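Local structure of alpha-fucosidase GH29 (Fusarium graminearum, 4PSR) at residues A[254-259]-A[265-270]. The protein probably hydrolyses alpha-L-fucosyl linkages of glycoprotein glycans, as a fungal glycoside hydrolase of family 29. Sequence-based numbering, arbitrary orientation.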
ATOM      1  N   ALA A 254      18.032   0.389  12.684  1.00 12.59           N
ATOM      2  CA  ALA A 254      18.556  -0.484  13.735  1.00 11.53           C
ATOM      3  C   ALA A 254      17.739  -0.402  15.032  1.00 11.52           C
ATOM      4  O   ALA A 254      17.439  -1.426  15.643  1.00 13.15           O
ATOM      5  CB  ALA A 254      20.046  -0.193  14.013  1.00 12.33           C
ATOM      6  N   TYR A 255      17.353   0.819  15.427  1.00 11.15           N
ATOM      7  CA  TYR A 255      16.583   0.986  16.658  1.00 10.25           C
ATOM      8  C   TYR A 255      15.235   0.275  16.601  1.00 12.09           C
ATOM      9  O   TYR A 255      14.885  -0.496  17.489  1.00 12.83           O
ATOM     10  CB  TYR A 255      16.411   2.457  16.993  1.00 11.49           C
ATOM     11  CG  TYR A 255      15.896   2.728  18.383  1.00 13.13           C
ATOM     12  CD1 TYR A 255      16.772   3.004  19.422  1.00 15.94           C
ATOM     13  CD2 TYR A 255      14.539   2.724  18.670  1.00 12.98           C
ATOM     14  CE1 TYR A 255      16.324   3.265  20.695  1.00 18.08           C
ATOM     15  CE2 TYR A 255      14.077   3.003  19.943  1.00 16.49           C
ATOM     16  CZ  TYR A 255      14.994   3.267  20.954  1.00 17.92           C
ATOM     17  OH  TYR A 255      14.568   3.547  22.238  1.00 19.55           O
ATOM     18  N   TYR A 256      14.510   0.493  15.512  1.00 12.41           N
ATOM     19  CA  TYR A 256      13.205  -0.120  15.354  1.00 11.39           C
ATOM     20  C   TYR A 256      13.315  -1.640  15.231  1.00 12.42           C
ATOM     21  O   TYR A 256      12.551  -2.367  15.882  1.00 11.09           O
ATOM     22  CB  TYR A 256      12.518   0.478  14.135  1.00 11.23           C
ATOM     23  CG  TYR A 256      11.073   0.023  13.930  1.00 11.91           C
ATOM     24  CD1 TYR A 256      10.212  -0.195  15.009  1.00 11.85           C
ATOM     25  CD2 TYR A 256      10.553  -0.156  12.648  1.00 10.43           C
ATOM     26  CE1 TYR A 256       8.872  -0.550  14.811  1.00 11.73           C
ATOM     27  CE2 TYR A 256       9.223  -0.523  12.445  1.00 11.27           C
ATOM     28  CZ  TYR A 256       8.397  -0.716  13.528  1.00  9.91           C
ATOM     29  OH  TYR A 256       7.077  -1.072  13.287  1.00 11.62           O
ATOM     30  N   PHE A 257      14.244  -2.144  14.412  1.00 12.14           N
ATOM     31  CA  PHE A 257      14.369  -3.586  14.239  1.00 11.76           C
ATOM     32  C   PHE A 257      14.832  -4.255  15.546  1.00 13.91           C
ATOM     33  O   PHE A 257      14.398  -5.360  15.879  1.00 13.82           O
ATOM     34  CB  PHE A 257      15.314  -3.924  13.066  1.00 13.35           C
ATOM     35  CG  PHE A 257      14.849  -3.423  11.726  1.00 13.83           C
ATOM     36  CD1 PHE A 257      13.529  -3.049  11.499  1.00 14.17           C
ATOM     37  CD2 PHE A 257      15.747  -3.338  10.671  1.00 13.57           C
ATOM     38  CE1 PHE A 257      13.138  -2.590  10.252  1.00 12.94           C
ATOM     39  CE2 PHE A 257      15.364  -2.854   9.427  1.00 12.79           C
ATOM     40  CZ  PHE A 257      14.043  -2.513   9.204  1.00 12.41           C
ATOM     41  N   ASN A 258      15.660  -3.569  16.332  1.00 12.91           N
ATOM     42  CA  ASN A 258      16.036  -4.101  17.648  1.00 13.34           C
ATOM     43  C   ASN A 258      14.859  -4.107  18.619  1.00 13.26           C
ATOM     44  O   ASN A 258      14.685  -5.055  19.375  1.00 15.38           O
ATOM     45  CB  ASN A 258      17.199  -3.315  18.252  1.00 14.55           C
ATOM     46  CG  ASN A 258      18.522  -3.679  17.629  1.00 15.70           C
ATOM     47  OD1 ASN A 258      18.719  -4.816  17.205  1.00 17.27           O
ATOM     48  ND2 ASN A 258      19.447  -2.726  17.589  1.00 16.97           N
ATOM     49  N   ARG A 259      14.060  -3.047  18.612  1.00 12.54           N
ATOM     50  CA  ARG A 259      12.889  -3.030  19.477  1.00 14.02           C
ATOM     51  C   ARG A 259      11.928  -4.151  19.089  1.00 14.59           C
ATOM     52  O   ARG A 259      11.343  -4.784  19.955  1.00 13.84           O
ATOM     53  CB  ARG A 259      12.175  -1.682  19.439  1.00 12.95           C
ATOM     54  CG  ARG A 259      12.900  -0.554  20.155  1.00 18.85           C
ATOM     55  CD  ARG A 259      13.245  -0.898  21.582  1.00 21.94           C
ATOM     56  NE  ARG A 259      13.453   0.308  22.383  1.00 25.86           N
ATOM     57  CZ  ARG A 259      14.151   0.357  23.514  1.00 43.25           C
ATOM     58  NH1 ARG A 259      14.727  -0.737  24.002  1.00 34.32           N
ATOM     59  NH2 ARG A 259      14.276   1.512  24.159  1.00 43.44           N
ATOM     60  N   LYS A 265       8.046  -9.293  18.305  1.00 15.77           N
ATOM     61  CA  LYS A 265       7.148  -8.961  17.201  1.00 16.56           C
ATOM     62  C   LYS A 265       7.942  -8.875  15.917  1.00 15.04           C
ATOM     63  O   LYS A 265       9.102  -8.479  15.926  1.00 18.67           O
ATOM     64  CB  LYS A 265       6.518  -7.573  17.399  1.00 22.43           C
ATOM     65  CG  LYS A 265       5.695  -7.433  18.632  1.00 24.56           C
ATOM     66  CD  LYS A 265       4.511  -6.522  18.416  1.00 36.77           C
ATOM     67  CE  LYS A 265       4.900  -5.061  18.311  1.00 26.39           C
ATOM     68  NZ  LYS A 265       3.668  -4.235  18.349  1.00 21.01           N
ATOM     69  N   GLU A 266       7.305  -9.210  14.812  1.00 12.74           N
ATOM     70  CA  GLU A 266       7.849  -9.008  13.478  1.00 12.03           C
ATOM     71  C   GLU A 266       7.321  -7.684  12.960  1.00 12.49           C
ATOM     72  O   GLU A 266       6.141  -7.564  12.646  1.00 15.25           O
ATOM     73  CB  GLU A 266       7.428 -10.129  12.543  1.00 15.69           C
ATOM     74  CG  GLU A 266       7.948 -11.492  12.934  1.00 16.34           C
ATOM     75  CD  GLU A 266       7.269 -12.554  12.132  1.00 17.62           C
ATOM     76  OE1 GLU A 266       7.919 -13.191  11.279  1.00 21.03           O
ATOM     77  OE2 GLU A 266       6.045 -12.722  12.326  1.00 19.33           O
ATOM     78  N   VAL A 267       8.192  -6.688  12.894  1.00 11.55           N
ATOM     79  CA  VAL A 267       7.789  -5.330  12.547  1.00 11.95           C
ATOM     80  C   VAL A 267       8.117  -5.032  11.106  1.00 12.67           C
ATOM     81  O   VAL A 267       8.943  -5.704  10.469  1.00 12.36           O
ATOM     82  CB  VAL A 267       8.402  -4.255  13.485  1.00 13.38           C
ATOM     83  CG1 VAL A 267       7.992  -4.555  14.917  1.00 14.19           C
ATOM     84  CG2 VAL A 267       9.949  -4.149  13.336  1.00 12.92           C
ATOM     85  N   VAL A 268       7.453  -4.015  10.578  1.00 11.13           N
ATOM     86  CA  VAL A 268       7.597  -3.610   9.181  1.00 10.10           C
ATOM     87  C   VAL A 268       7.827  -2.123   9.095  1.00  9.91           C
ATOM     88  O   VAL A 268       7.203  -1.344   9.819  1.00 10.69           O
ATOM     89  CB  VAL A 268       6.313  -3.932   8.398  1.00 10.96           C
ATOM     90  CG1 VAL A 268       6.366  -3.447   6.952  1.00 12.49           C
ATOM     91  CG2 VAL A 268       6.037  -5.423   8.449  1.00 13.43           C
ATOM     92  N   THR A 269       8.725  -1.681   8.204  1.00  9.79           N
ATOM     93  CA  THR A 269       8.743  -0.275   7.845  1.00 10.84           C
ATOM     94  C   THR A 269       8.626  -0.106   6.330  1.00 10.21           C
ATOM     95  O   THR A 269       9.143  -0.929   5.558  1.00 10.96           O
ATOM     96  CB  THR A 269       9.986   0.462   8.423  1.00 10.36           C
ATOM     97  OG1 THR A 269       9.808   1.876   8.344  1.00 11.47           O
ATOM     98  CG2 THR A 269      11.277   0.057   7.709  1.00 12.38           C
ATOM     99  N   THR A 270       7.848   0.885   5.919  1.00 10.35           N
ATOM    100  CA  THR A 270       7.608   1.163   4.505  1.00 10.28           C
ATOM    101  C   THR A 270       8.225   2.518   4.122  1.00 12.77           C
ATOM    102  O   THR A 270       8.477   3.381   4.986  1.00 12.78           O
ATOM    103  CB  THR A 270       6.085   1.169   4.120  1.00 11.40           C
ATOM    104  OG1 THR A 270       5.464   2.348   4.643  1.00 11.62           O
ATOM    105  CG2 THR A 270       5.342  -0.058   4.630  1.00 12.67           C
TER
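Val-267 lies over one face of the Tyr-256 ring, its CG2 methyl 3.8 Å from the ring centroid and 14° off the normal, a CH-pi contact displaced slightly toward the rim. The two side chains approach from opposite directions, and Val-267 CB reaches the phenol end, 3.5 Å from Tyr-256 CZ. With CG anti to the backbone N (chi1 -174°), the tyrosine extends from the helix to the start of the strand. There its edge meets the backbone: Val-268 O lies in the ring plane, 3.4 Å from Tyr-256 CE2. No hydrogen bond joins the two segments; the OH of the buried Tyr-256 is hydrogen-bonded instead to Pro-220 O, which ties the ring to the approach to strand 222-225. Phe-257 turns its edge to the same valine, CD1 4.2 Å from Val-267 CG2, so this methyl is shared by both rings. Farther along, Phe-257 CZ is 4.1 Å from Thr-269 CG2, the two side chains crossing nearly at right angles, while Thr-269 OG1 is hydrogen-bonded to Ile-223 O. Segment 254-259 runs back at 152° to strand 268-270, 9.9 Å between axes, and its helix packs outside the parallel eight-stranded TIM barrel of the GH29 catalytic domain.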